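Local coordinates for protein tyrosinase (Burkholderia thailandensis, PDB 5ZRE) that probably hydroxylates monophenols and oxidises the resulting diphenols to quinones with dioxygen at a paired copper centre, at residues 117-122 and 317-322; 181-186 and 299-304; 279-284 and 465-470; 442-447 and 506-511. One frame throughout, in Å; residues are numbered along the deposited sequence.

Contacts 1 and 3 meet at the dicopper site. Their centres lie 16 Å apart, and His320 CE1 of contact 1 comes within 3.5 Å of His281 NE2 of contact 3. Both histidines are copper ligands, carried by the successive helices 274-284 and 315-334. Contact 2, centred 12 Å from contact 3, reaches the same site through Met304 O, which lies 2.9 Å from His281 ND1 in a probable hydrogen bond. Contact 4 is the outermost of the four: its centre is 13 Å from that of contact 3, with which it shares a sheet, whereas its nearest atoms stay about 14 Å from contact 1. Arg510 NH1 ties it to Ala300 O of contact 2, 2.7 Å away.

Contact 1: residues 117-122 and 317-322; sequences WDETDE and FFHHCN
In the second shell of the dicopper site, Glu119 and His319 form a His-carboxylate hydrogen bond that joins the loop 117-122 to helix 315-334, whose next residue, His320, is a copper ligand. His319 ND1 donates to Glu119 OE1 over 2.6 Å, bent to 140° at the hydrogen. The carboxylate receives it on the syn side of OE1, and the acceptor sits near the ring edge though tilted from its plane. Carboxylate and imidazole are nearly coplanar, 9° apart. Glu119 reaches the ring with an almost eclipsed first torsion (chi1 5°) and an otherwise extended chain. That course brings Glu119 CG to 3.0 Å from Asn322 ND2, a modelled approach shorter than usual and so doubtful in detail. Asn322 also presses CB against Trp117 O at 3.0 Å, while its OD1 is engaged by Arg325 NE. On the backbone, Trp117 N donates to Phe318 O at 3.0 Å. Beside this bond Trp117 CB packs 4.0 Å from Phe318 CB. Ile280 of helix 274-284 lies against both Glu119 and His319. The His319 side chain lies close to those of His277 and His281, and its nearest atom is about 5 Å from a copper ion. The bond at ND1 would restrict rotation of the buried ring, and the nearby negative charge would tend to polarise it.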
loop_
_atom_site.group_PDB
_atom_site.type_symbol
_atom_site.label_atom_id
_atom_site.label_comp_id
_atom_site.label_asym_id
_atom_site.label_seq_id
_atom_site.Cartn_x
_atom_site.Cartn_y
_atom_site.Cartn_z
ATOM N N TRP A 117 -11.795 -2.289 -0.383
ATOM C CA TRP A 117 -11.502 -2.543 -1.799
ATOM C C TRP A 117 -10.779 -3.894 -1.927
ATOM O O TRP A 117 -9.652 -4.060 -1.465
ATOM C CB TRP A 117 -10.713 -1.386 -2.420
ATOM C CG TRP A 117 -10.137 -1.698 -3.767
ATOM C CD1 TRP A 117 -10.645 -2.541 -4.717
ATOM C CD2 TRP A 117 -8.936 -1.146 -4.331
ATOM N NE1 TRP A 117 -9.820 -2.577 -5.814
ATOM C CE2 TRP A 117 -8.752 -1.750 -5.589
ATOM C CE3 TRP A 117 -7.996 -0.225 -3.883
ATOM C CZ2 TRP A 117 -7.666 -1.451 -6.399
ATOM C CZ3 TRP A 117 -6.901 0.053 -4.671
ATOM C CH2 TRP A 117 -6.756 -0.537 -5.921
ATOM N N ASP A 118 -11.436 -4.886 -2.495
ATOM C CA ASP A 118 -10.815 -6.220 -2.692
ATOM C C ASP A 118 -9.832 -6.165 -3.865
ATOM O O ASP A 118 -10.237 -6.270 -5.030
ATOM C CB ASP A 118 -11.929 -7.251 -2.955
ATOM C CG ASP A 118 -11.466 -8.706 -2.779
ATOM O OD1 ASP A 118 -10.234 -8.995 -2.873
ATOM O OD2 ASP A 118 -12.359 -9.569 -2.557
ATOM N N GLU A 119 -8.546 -6.035 -3.585
ATOM C CA GLU A 119 -7.569 -5.691 -4.641
ATOM C C GLU A 119 -7.070 -6.978 -5.305
ATOM O O GLU A 119 -6.420 -6.903 -6.359
ATOM C CB GLU A 119 -6.391 -4.860 -4.115
ATOM C CG GLU A 119 -6.401 -4.668 -2.604
ATOM C CD GLU A 119 -5.425 -3.671 -2.000
ATOM O OE1 GLU A 119 -5.772 -2.460 -1.905
ATOM O OE2 GLU A 119 -4.348 -4.124 -1.567
ATOM N N THR A 120 -7.402 -8.152 -4.733
ATOM C CA THR A 120 -6.943 -9.429 -5.315
ATOM C C THR A 120 -8.116 -10.163 -5.972
ATOM O O THR A 120 -7.878 -11.220 -6.529
ATOM C CB THR A 120 -6.193 -10.309 -4.300
ATOM O OG1 THR A 120 -6.767 -10.282 -2.991
ATOM C CG2 THR A 120 -4.744 -9.895 -4.145
ATOM N N ASP A 121 -9.344 -9.600 -5.934
ATOM C CA ASP A 121 -10.523 -10.217 -6.580
ATOM C C ASP A 121 -10.377 -10.185 -8.104
ATOM O O ASP A 121 -9.443 -9.601 -8.651
ATOM C CB ASP A 121 -11.856 -9.554 -6.134
ATOM C CG ASP A 121 -12.081 -8.154 -6.752
ATOM O OD1 ASP A 121 -11.248 -7.717 -7.563
ATOM O OD2 ASP A 121 -13.070 -7.453 -6.432
ATOM N N GLU A 122 -11.308 -10.824 -8.778
ATOM C CA GLU A 122 -11.192 -11.107 -10.213
ATOM C C GLU A 122 -11.487 -9.828 -11.015
ATOM O O GLU A 122 -10.752 -9.472 -11.952
ATOM C CB GLU A 122 -12.147 -12.250 -10.570
ATOM C CG GLU A 122 -12.112 -12.649 -12.028
ATOM C CD GLU A 122 -13.368 -12.336 -12.831
ATOM O OE1 GLU A 122 -13.979 -11.228 -12.654
ATOM O OE2 GLU A 122 -13.726 -13.201 -13.657
ATOM N N PHE A 317 -8.250 4.477 2.717
ATOM C CA PHE A 317 -8.984 3.711 3.707
ATOM C C PHE A 317 -9.660 2.496 3.081
ATOM O O PHE A 317 -9.818 1.471 3.730
ATOM C CB PHE A 317 -10.002 4.592 4.420
ATOM C CG PHE A 317 -9.329 5.626 5.269
ATOM C CD1 PHE A 317 -8.984 5.338 6.569
ATOM C CD2 PHE A 317 -8.992 6.852 4.735
ATOM C CE1 PHE A 317 -8.344 6.276 7.354
ATOM C CE2 PHE A 317 -8.359 7.787 5.520
ATOM C CZ PHE A 317 -8.048 7.503 6.828
ATOM N N PHE A 318 -10.042 2.596 1.832
ATOM C CA PHE A 318 -10.550 1.420 1.164
ATOM C C PHE A 318 -9.450 0.354 1.045
ATOM O O PHE A 318 -9.698 -0.855 1.242
ATOM C CB PHE A 318 -11.157 1.833 -0.166
ATOM C CG PHE A 318 -12.433 2.602 0.038
ATOM C CD1 PHE A 318 -12.412 3.963 0.210
ATOM C CD2 PHE A 318 -13.656 1.954 0.058
ATOM C CE1 PHE A 318 -13.590 4.668 0.408
ATOM C CE2 PHE A 318 -14.831 2.664 0.224
ATOM C CZ PHE A 318 -14.794 4.019 0.396
ATOM N N HIS A 319 -8.238 0.816 0.805
ATOM C CA HIS A 319 -7.108 -0.063 0.684
ATOM C C HIS A 319 -6.783 -0.605 2.068
ATOM O O HIS A 319 -6.639 -1.822 2.246
ATOM C CB HIS A 319 -5.936 0.673 0.030
ATOM C CG HIS A 319 -4.623 0.029 0.251
ATOM N ND1 HIS A 319 -4.402 -1.295 -0.017
ATOM C CD2 HIS A 319 -3.461 0.522 0.707
ATOM C CE1 HIS A 319 -3.155 -1.602 0.274
ATOM N NE2 HIS A 319 -2.559 -0.498 0.714
ATOM N N HIS A 320 -6.687 0.285 3.045
ATOM C CA HIS A 320 -6.327 -0.193 4.389
ATOM C C HIS A 320 -7.417 -1.076 4.971
ATOM O O HIS A 320 -7.109 -1.978 5.717
ATOM C CB HIS A 320 -5.977 0.930 5.369
ATOM C CG HIS A 320 -4.508 1.181 5.326
ATOM N ND1 HIS A 320 -3.967 2.219 4.555
ATOM C CD2 HIS A 320 -3.473 0.456 5.820
ATOM C CE1 HIS A 320 -2.664 2.154 4.629
ATOM N NE2 HIS A 320 -2.334 1.075 5.417
ATOM N N CYS A 321 -8.654 -0.841 4.631
ATOM C CA CYS A 321 -9.655 -1.735 5.062
ATOM C C CYS A 321 -9.423 -3.160 4.545
ATOM O O CYS A 321 -9.775 -4.096 5.261
ATOM C CB CYS A 321 -11.016 -1.313 4.576
ATOM S SG CYS A 321 -12.282 -2.300 5.388
ATOM N N ASN A 322 -8.825 -3.315 3.352
ATOM C CA ASN A 322 -8.511 -4.627 2.761
ATOM C C ASN A 322 -7.223 -5.222 3.331
ATOM O O ASN A 322 -7.077 -6.449 3.343
ATOM C CB ASN A 322 -8.353 -4.578 1.240
ATOM C CG ASN A 322 -8.253 -5.956 0.610
ATOM O OD1 ASN A 322 -9.150 -6.782 0.792
ATOM N ND2 ASN A 322 -7.180 -6.216 -0.137
#

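Contact 2: residues 181-186 and 299-304; sequences PLSGLV and GANGDM
Asn301 slants across Leu185, starting at CB, which lies 3.7 Å from Leu185 CG and, on the way back toward Ser183, 3.9 Å from OG of that serine. With CG beside the backbone N (chi1 -69°), the amide carries on this oblique crossing, and Asn301 CG comes to 3.8 Å from Leu185 CD1. At the tip the two branches part. ND2 touches the same methyl, Leu185 CD1, at 3.6 Å, a van der Waals approach of an N-H group to carbon, while OD1 is carried toward Arg510 and Trp470. The backbone of Asn301 is held as well, since Gly184 N donates to Asn301 O over 2.9 Å at an N-H...O angle of 141°. The contact is a crossing of two irregular loops within the tyrosinase central domain, one leading into helix 189-199 and the other lying between helices 274-284 and 315-334; their end-to-end directions differ by 85°. A cis peptide precedes Pro181 in the first loop. Beyond the crossing point, Ala300 CB sits against two successive carbonyls, 3.5 Å from Pro181 O and equally far from Leu182 O. Ser183 turns its CB to Gly299 O at 3.6 Å, and its OG makes a weak hydrogen bond to Thr195 of helix 189-199.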
loop_
_atom_site.group_PDB
_atom_site.type_symbol
_atom_site.label_atom_id
_atom_site.label_comp_id
_atom_site.label_asym_id
_atom_site.label_seq_id
_atom_site.Cartn_x
_atom_site.Cartn_y
_atom_site.Cartn_z
ATOM N N PRO A 181 -2.520 9.248 -13.301
ATOM C CA PRO A 181 -1.212 9.795 -13.709
ATOM C C PRO A 181 -0.932 11.271 -13.369
ATOM O O PRO A 181 0.036 11.838 -13.888
ATOM C CB PRO A 181 -1.291 9.702 -15.236
ATOM C CG PRO A 181 -2.744 9.990 -15.496
ATOM C CD PRO A 181 -3.427 9.139 -14.451
ATOM N N LEU A 182 -1.724 11.902 -12.524
ATOM C CA LEU A 182 -1.517 13.326 -12.265
ATOM C C LEU A 182 -0.453 13.525 -11.175
ATOM O O LEU A 182 -0.033 12.603 -10.493
ATOM C CB LEU A 182 -2.847 13.959 -11.846
ATOM C CG LEU A 182 -3.981 13.957 -12.873
ATOM C CD1 LEU A 182 -5.166 14.753 -12.342
ATOM C CD2 LEU A 182 -3.545 14.529 -14.219
ATOM N N SER A 183 -0.031 14.758 -10.994
ATOM C CA SER A 183 0.894 15.095 -9.975
ATOM C C SER A 183 0.276 16.173 -9.096
ATOM O O SER A 183 -0.507 16.949 -9.609
ATOM C CB SER A 183 2.154 15.593 -10.577
ATOM O OG SER A 183 2.961 16.230 -9.602
ATOM N N GLY A 184 0.703 16.212 -7.820
ATOM C CA GLY A 184 0.183 17.119 -6.804
ATOM C C GLY A 184 1.283 17.815 -6.012
ATOM O O GLY A 184 1.003 18.418 -4.985
ATOM N N LEU A 185 2.530 17.745 -6.469
ATOM C CA LEU A 185 3.611 18.543 -5.877
ATOM C C LEU A 185 3.383 20.038 -6.149
ATOM O O LEU A 185 3.614 20.483 -7.248
ATOM C CB LEU A 185 4.947 18.111 -6.485
ATOM C CG LEU A 185 5.653 16.949 -5.801
ATOM C CD1 LEU A 185 7.098 16.852 -6.281
ATOM C CD2 LEU A 185 5.612 17.096 -4.294
ATOM N N VAL A 186 2.960 20.809 -5.149
ATOM C CA VAL A 186 2.551 22.221 -5.384
ATOM C C VAL A 186 3.116 23.181 -4.323
ATOM O O VAL A 186 2.627 24.314 -4.235
ATOM C CB VAL A 186 1.014 22.341 -5.438
ATOM C CG1 VAL A 186 0.419 21.680 -6.667
ATOM C CG2 VAL A 186 0.384 21.814 -4.174
ATOM N N GLY A 299 7.268 10.837 -12.339
ATOM C CA GLY A 299 6.902 12.291 -12.294
ATOM C C GLY A 299 5.452 12.552 -11.889
ATOM O O GLY A 299 5.058 13.686 -11.642
ATOM N N ALA A 300 4.648 11.505 -11.823
ATOM C CA ALA A 300 3.321 11.580 -11.237
ATOM C C ALA A 300 3.423 11.465 -9.708
ATOM O O ALA A 300 3.606 10.401 -9.179
ATOM C CB ALA A 300 2.479 10.482 -11.816
ATOM N N ASN A 301 3.339 12.568 -8.995
ATOM C CA ASN A 301 3.501 12.553 -7.543
ATOM C C ASN A 301 2.121 12.698 -6.884
ATOM O O ASN A 301 1.690 13.804 -6.571
ATOM C CB ASN A 301 4.454 13.664 -7.092
ATOM C CG ASN A 301 5.885 13.418 -7.515
ATOM O OD1 ASN A 301 6.572 12.610 -6.896
ATOM N ND2 ASN A 301 6.351 14.128 -8.533
ATOM N N GLY A 302 1.434 11.573 -6.706
ATOM C CA GLY A 302 0.146 11.541 -6.103
ATOM C C GLY A 302 0.230 11.349 -4.601
ATOM O O GLY A 302 1.225 10.868 -4.077
ATOM N N ASP A 303 -0.847 11.673 -3.901
ATOM C CA ASP A 303 -0.789 11.690 -2.440
ATOM C C ASP A 303 -0.534 10.326 -1.814
ATOM O O ASP A 303 0.241 10.231 -0.843
ATOM C CB ASP A 303 -2.011 12.413 -1.873
ATOM C CG ASP A 303 -2.102 13.873 -2.406
ATOM O OD1 ASP A 303 -2.539 14.080 -3.579
ATOM O OD2 ASP A 303 -1.625 14.789 -1.688
ATOM N N MET A 304 -1.095 9.275 -2.420
ATOM C CA MET A 304 -0.962 7.889 -1.914
ATOM C C MET A 304 0.494 7.427 -2.005
ATOM O O MET A 304 0.826 6.472 -1.329
ATOM C CB MET A 304 -1.817 6.887 -2.709
ATOM C CG MET A 304 -3.253 6.774 -2.217
ATOM S SD MET A 304 -3.430 6.181 -0.515
ATOM C CE MET A 304 -3.411 4.410 -0.813
#

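Contact 3: residues 279-284 and 465-470; sequences DIHLAV and SILSRW. With CU (copper (II) ion), chain D.
The imidazole of His281 has Leu467 over one face: CD2 stands 4.1 Å from the ring centroid and only 10° off the normal, a CH-pi contact of good geometry. At the ring edge NE2 binds a copper ion at 2.2 Å, and ND1 on the far side of CE1 is taken by Met304 O. The rings of His277 and His319 also meet this imidazole, both at steep angles. This is the dicopper centre of the tyrosinase fold, where His320 shares both copper sites with His281, and His277 shares one of them. Leu467 also touches the oxygen atom bound there. The segment 465-470, which follows on from strand 456-466, belongs to the C-terminal part of the chain, so the arrangement is consistent with a C-terminal domain laying a side chain over the active site, as in latent tyrosinases and hemocyanins. Leu467 reaches the ring by holding CG anti to its own backbone N (chi1 175°). Its two methyls then divide the work: CD2 rides on the imidazole, while CD1 sits 3.8 Å from His281 CB and 4.0 Å from Leu282 CD2. The other methyl of Leu282, CD1, lies 3.6 Å from Ser465 CB. Close by, Asp279 approaches Ser465; the hydroxyl-carboxylate bond modelled there is too short to be trusted. OD2 of the same aspartate is hydrogen-bonded to His463 NE2. Ser465 N donates to a water 3.0 Å away.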
loop_
_atom_site.group_PDB
_atom_site.type_symbol
_atom_site.label_atom_id
_atom_site.label_comp_id
_atom_site.label_asym_id
_atom_site.label_seq_id
_atom_site.Cartn_x
_atom_site.Cartn_y
_atom_site.Cartn_z
ATOM N N ASP A 279 3.194 -1.601 -2.231
ATOM C CA ASP A 279 3.108 -1.579 -3.714
ATOM C C ASP A 279 1.848 -0.902 -4.247
ATOM O O ASP A 279 1.900 -0.229 -5.260
ATOM C CB ASP A 279 3.222 -2.988 -4.297
ATOM C CG ASP A 279 4.536 -3.693 -3.883
ATOM O OD1 ASP A 279 5.501 -3.002 -3.542
ATOM O OD2 ASP A 279 4.621 -4.942 -3.889
ATOM N N ILE A 280 0.714 -1.103 -3.580
ATOM C CA ILE A 280 -0.517 -0.472 -3.977
ATOM C C ILE A 280 -0.388 1.035 -3.782
ATOM O O ILE A 280 -0.802 1.771 -4.637
ATOM C CB ILE A 280 -1.707 -1.000 -3.155
ATOM C CG1 ILE A 280 -2.079 -2.440 -3.529
ATOM C CG2 ILE A 280 -2.874 -0.027 -3.268
ATOM C CD1 ILE A 280 -2.288 -2.676 -5.008
ATOM N N HIS A 281 0.136 1.476 -2.638
ATOM C CA HIS A 281 0.508 2.899 -2.453
ATOM C C HIS A 281 1.266 3.492 -3.647
ATOM O O HIS A 281 1.000 4.646 -4.059
ATOM C CB HIS A 281 1.363 3.062 -1.209
ATOM C CG HIS A 281 0.559 3.153 0.029
ATOM N ND1 HIS A 281 0.088 4.359 0.480
ATOM C CD2 HIS A 281 0.124 2.205 0.889
ATOM C CE1 HIS A 281 -0.581 4.173 1.598
ATOM N NE2 HIS A 281 -0.586 2.853 1.867
ATOM N N LEU A 282 2.246 2.771 -4.180
ATOM C CA LEU A 282 3.079 3.400 -5.233
ATOM C C LEU A 282 2.312 3.479 -6.550
ATOM O O LEU A 282 2.430 4.466 -7.251
ATOM C CB LEU A 282 4.394 2.651 -5.413
ATOM C CG LEU A 282 5.279 2.585 -4.170
ATOM C CD1 LEU A 282 6.712 2.335 -4.580
ATOM C CD2 LEU A 282 5.160 3.826 -3.292
ATOM N N ALA A 283 1.532 2.474 -6.855
ATOM C CA ALA A 283 0.843 2.447 -8.101
ATOM C C ALA A 283 -0.189 3.590 -8.134
ATOM O O ALA A 283 -0.173 4.446 -9.046
ATOM C CB ALA A 283 0.187 1.110 -8.285
ATOM N N VAL A 284 -1.058 3.663 -7.133
ATOM C CA VAL A 284 -2.041 4.728 -7.123
ATOM C C VAL A 284 -1.333 6.087 -7.038
ATOM O O VAL A 284 -1.804 7.112 -7.545
ATOM C CB VAL A 284 -3.050 4.555 -5.986
ATOM C CG1 VAL A 284 -3.991 5.757 -5.909
ATOM C CG2 VAL A 284 -3.827 3.262 -6.145
ATOM N N SER A 465 9.091 -2.504 -3.100
ATOM C CA SER A 465 8.666 -1.116 -2.967
ATOM C C SER A 465 8.984 -0.580 -1.570
ATOM O O SER A 465 8.512 -1.106 -0.594
ATOM C CB SER A 465 7.229 -0.970 -3.261
ATOM O OG SER A 465 6.975 -1.340 -4.610
ATOM N N ILE A 466 9.771 0.490 -1.504
ATOM C CA ILE A 466 9.953 1.227 -0.267
ATOM C C ILE A 466 9.027 2.446 -0.295
ATOM O O ILE A 466 9.215 3.376 -1.059
ATOM C CB ILE A 466 11.428 1.618 -0.070
ATOM C CG1 ILE A 466 12.314 0.386 0.143
ATOM C CG2 ILE A 466 11.564 2.586 1.095
ATOM C CD1 ILE A 466 12.633 -0.392 -1.122
ATOM N N LEU A 467 7.990 2.392 0.511
ATOM C CA LEU A 467 7.084 3.523 0.750
ATOM C C LEU A 467 7.766 4.466 1.728
ATOM O O LEU A 467 8.078 4.060 2.809
ATOM C CB LEU A 467 5.760 3.027 1.338
ATOM C CG LEU A 467 4.788 4.136 1.741
ATOM C CD1 LEU A 467 4.272 4.878 0.505
ATOM C CD2 LEU A 467 3.644 3.578 2.590
ATOM N N SER A 468 7.980 5.707 1.351
ATOM C CA SER A 468 8.730 6.565 2.221
ATOM C C SER A 468 8.098 7.964 2.198
ATOM O O SER A 468 6.876 8.065 1.986
ATOM C CB SER A 468 10.179 6.543 1.813
ATOM O OG SER A 468 11.011 7.256 2.731
ATOM N N ARG A 469 8.887 9.021 2.429
ATOM C CA ARG A 469 8.324 10.352 2.582
ATOM C C ARG A 469 9.299 11.392 2.022
ATOM O O ARG A 469 10.402 11.060 1.627
ATOM C CB ARG A 469 7.907 10.554 4.049
ATOM C CG ARG A 469 8.954 11.128 4.993
ATOM C CD ARG A 469 10.104 10.187 5.313
ATOM N NE ARG A 469 10.626 10.422 6.658
ATOM C CZ ARG A 469 11.824 10.042 7.099
ATOM N NH1 ARG A 469 12.114 10.165 8.384
ATOM N NH2 ARG A 469 12.733 9.565 6.265
ATOM N N TRP A 470 8.812 12.614 1.877
ATOM C CA TRP A 470 9.634 13.818 1.717
ATOM C C TRP A 470 9.874 14.453 3.096
ATOM O O TRP A 470 8.920 14.600 3.889
ATOM C CB TRP A 470 8.948 14.843 0.819
ATOM C CG TRP A 470 8.377 14.353 -0.469
ATOM C CD1 TRP A 470 7.083 14.015 -0.734
ATOM C CD2 TRP A 470 9.078 14.246 -1.715
ATOM N NE1 TRP A 470 6.945 13.688 -2.057
ATOM C CE2 TRP A 470 8.150 13.829 -2.680
ATOM C CE3 TRP A 470 10.401 14.462 -2.099
ATOM C CZ2 TRP A 470 8.518 13.582 -3.997
ATOM C CZ3 TRP A 470 10.760 14.239 -3.407
ATOM C CH2 TRP A 470 9.833 13.795 -4.340
HETATM CU CU CU D . -0.652 2.490 3.989
HETATM O O HOH W 1 7.242 -4.751 -2.373
#

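Contact 4: residues 442-447 and 506-511; sequences IMKAYA and EFIHRG
Met443 and Phe507 lie side by side on one face of the sheet, their side chains pointing the same way. Met443 CG makes the close touch, 3.5 Å from Phe507 CE2, and the sulfur follows: SD is 5.3 Å from the ring centroid, 58° off the normal, a Met-aromatic contact with an oblique approach. An intermediate first torsion of Met443 (chi1 -112°) carries CG and SD beside the ring, and the bend at chi3 turns only the terminal methyl. The facing backbones are a non-hydrogen-bonded pair. Phe507 CA also makes a CA-H...O contact of 3.3 Å with Ile442 O. The other face carries Ile442, Lys444, Glu506 and Ile508. There Ile442 and Ile508 stand across from each other, CB to CB 4.3 Å, while the stem of Lys444 slants across Ile508, bringing CD to 4.0 Å from Ile508 CD1. Beyond CD the lysine bends away, and its NZ hydrogen-bonds to Tyr289 O. Farther along, the side chains of Tyr446 and Glu506 cross at about a right angle: CE2 of the ring meets Glu506 CG at 3.6 Å, and the carboxylate turns off to a salt bridge with Arg504. Two hydrogen-bonded pairs flank the Met443-Phe507 pair. Ile442 and Ile508 exchange two bonds, as do Lys444 and Glu506, where Lys444 N to Glu506 O measures 2.8 Å at a nearly straight 176°. This is the ladder of an antiparallel three-stranded sheet, with strand 441-450 in the middle between 502-508 and 456-466.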
loop_
_atom_site.group_PDB
_atom_site.type_symbol
_atom_site.label_atom_id
_atom_site.label_comp_id
_atom_site.label_asym_id
_atom_site.label_seq_id
_atom_site.Cartn_x
_atom_site.Cartn_y
_atom_site.Cartn_z
ATOM N N ILE A 442 11.425 2.106 -5.937
ATOM C CA ILE A 442 11.283 0.677 -6.293
ATOM C C ILE A 442 12.669 0.141 -6.669
ATOM O O ILE A 442 13.378 0.731 -7.481
ATOM C CB ILE A 442 10.266 0.480 -7.449
ATOM C CG1 ILE A 442 8.879 1.026 -7.107
ATOM C CG2 ILE A 442 10.138 -0.978 -7.885
ATOM C CD1 ILE A 442 8.022 1.306 -8.328
ATOM N N MET A 443 13.058 -0.965 -6.055
ATOM C CA MET A 443 14.251 -1.713 -6.432
ATOM C C MET A 443 13.815 -2.835 -7.358
ATOM O O MET A 443 13.037 -3.666 -6.915
ATOM C CB MET A 443 14.902 -2.371 -5.220
ATOM C CG MET A 443 16.232 -1.791 -4.844
ATOM S SD MET A 443 16.728 -2.309 -3.185
ATOM C CE MET A 443 15.935 -1.023 -2.228
ATOM N N LYS A 444 14.274 -2.859 -8.611
ATOM C CA LYS A 444 13.986 -4.009 -9.475
ATOM C C LYS A 444 15.277 -4.782 -9.700
ATOM O O LYS A 444 16.261 -4.177 -10.080
ATOM C CB LYS A 444 13.399 -3.579 -10.818
ATOM C CG LYS A 444 11.932 -3.189 -10.777
ATOM C CD LYS A 444 11.361 -2.869 -12.134
ATOM C CE LYS A 444 10.293 -3.851 -12.564
ATOM N NZ LYS A 444 9.412 -3.286 -13.614
ATOM N N ALA A 445 15.237 -6.101 -9.498
ATOM C CA ALA A 445 16.441 -6.937 -9.595
ATOM C C ALA A 445 16.406 -7.763 -10.875
ATOM O O ALA A 445 15.344 -8.145 -11.359
ATOM C CB ALA A 445 16.570 -7.840 -8.382
ATOM N N TYR A 446 17.604 -8.075 -11.369
ATOM C CA TYR A 446 17.779 -8.785 -12.630
ATOM C C TYR A 446 19.052 -9.627 -12.619
ATOM O O TYR A 446 20.074 -9.210 -12.075
ATOM C CB TYR A 446 17.955 -7.804 -13.783
ATOM C CG TYR A 446 16.750 -6.966 -14.083
ATOM C CD1 TYR A 446 15.782 -7.388 -14.983
ATOM C CD2 TYR A 446 16.605 -5.720 -13.505
ATOM C CE1 TYR A 446 14.687 -6.592 -15.288
ATOM C CE2 TYR A 446 15.498 -4.929 -13.771
ATOM C CZ TYR A 446 14.536 -5.359 -14.667
ATOM O OH TYR A 446 13.466 -4.547 -14.922
ATOM N N ALA A 447 19.008 -10.767 -13.294
ATOM C CA ALA A 447 20.231 -11.541 -13.539
ATOM C C ALA A 447 20.426 -11.691 -15.049
ATOM O O ALA A 447 19.476 -11.995 -15.770
ATOM C CB ALA A 447 20.162 -12.878 -12.861
ATOM N N GLU A 506 17.852 -2.045 -10.876
ATOM C CA GLU A 506 17.395 -0.706 -11.344
ATOM C C GLU A 506 16.549 -0.036 -10.238
ATOM O O GLU A 506 15.690 -0.661 -9.596
ATOM C CB GLU A 506 16.549 -0.773 -12.624
ATOM C CG GLU A 506 17.054 -1.726 -13.696
ATOM C CD GLU A 506 18.279 -1.277 -14.479
ATOM O OE1 GLU A 506 18.499 -0.049 -14.576
ATOM O OE2 GLU A 506 19.019 -2.162 -14.980
ATOM N N PHE A 507 16.786 1.239 -10.010
ATOM C CA PHE A 507 15.977 2.031 -9.056
ATOM C C PHE A 507 15.021 2.942 -9.825
ATOM O O PHE A 507 15.476 3.677 -10.690
ATOM C CB PHE A 507 16.872 2.911 -8.185
ATOM C CG PHE A 507 17.781 2.131 -7.281
ATOM C CD1 PHE A 507 19.011 1.696 -7.732
ATOM C CD2 PHE A 507 17.383 1.801 -5.995
ATOM C CE1 PHE A 507 19.841 0.961 -6.898
ATOM C CE2 PHE A 507 18.210 1.069 -5.167
ATOM C CZ PHE A 507 19.439 0.651 -5.621
ATOM N N ILE A 508 13.727 2.881 -9.507
ATOM C CA ILE A 508 12.743 3.888 -9.971
ATOM C C ILE A 508 12.388 4.798 -8.785
ATOM O O ILE A 508 12.128 4.315 -7.669
ATOM C CB ILE A 508 11.512 3.179 -10.559
ATOM C CG1 ILE A 508 11.927 2.153 -11.618
ATOM C CG2 ILE A 508 10.497 4.182 -11.086
ATOM C CD1 ILE A 508 10.847 1.138 -11.939
ATOM N N HIS A 509 12.414 6.110 -9.006
ATOM C CA HIS A 509 12.496 7.060 -7.893
ATOM C C HIS A 509 12.026 8.456 -8.316
ATOM O O HIS A 509 11.760 8.723 -9.474
ATOM C CB HIS A 509 13.924 7.113 -7.351
ATOM C CG HIS A 509 14.950 7.648 -8.300
ATOM N ND1 HIS A 509 15.330 8.990 -8.311
ATOM C CD2 HIS A 509 15.728 7.022 -9.221
ATOM C CE1 HIS A 509 16.262 9.169 -9.216
ATOM N NE2 HIS A 509 16.520 7.972 -9.800
ATOM N N ARG A 510 11.939 9.361 -7.369
ATOM C CA ARG A 510 11.234 10.580 -7.618
ATOM C C ARG A 510 12.199 11.619 -8.196
ATOM O O ARG A 510 11.768 12.670 -8.684
ATOM C CB ARG A 510 10.572 11.081 -6.334
ATOM C CG ARG A 510 9.479 10.173 -5.794
ATOM C CD ARG A 510 8.306 10.040 -6.726
ATOM N NE ARG A 510 7.106 9.646 -5.999
ATOM C CZ ARG A 510 5.925 9.511 -6.576
ATOM N NH1 ARG A 510 5.835 9.562 -7.890
ATOM N NH2 ARG A 510 4.835 9.401 -5.845
ATOM N N GLY A 511 13.490 11.327 -8.150
ATOM C CA GLY A 511 14.457 12.162 -8.826
ATOM C C GLY A 511 14.357 13.594 -8.331
ATOM O O GLY A 511 14.299 14.542 -9.134
#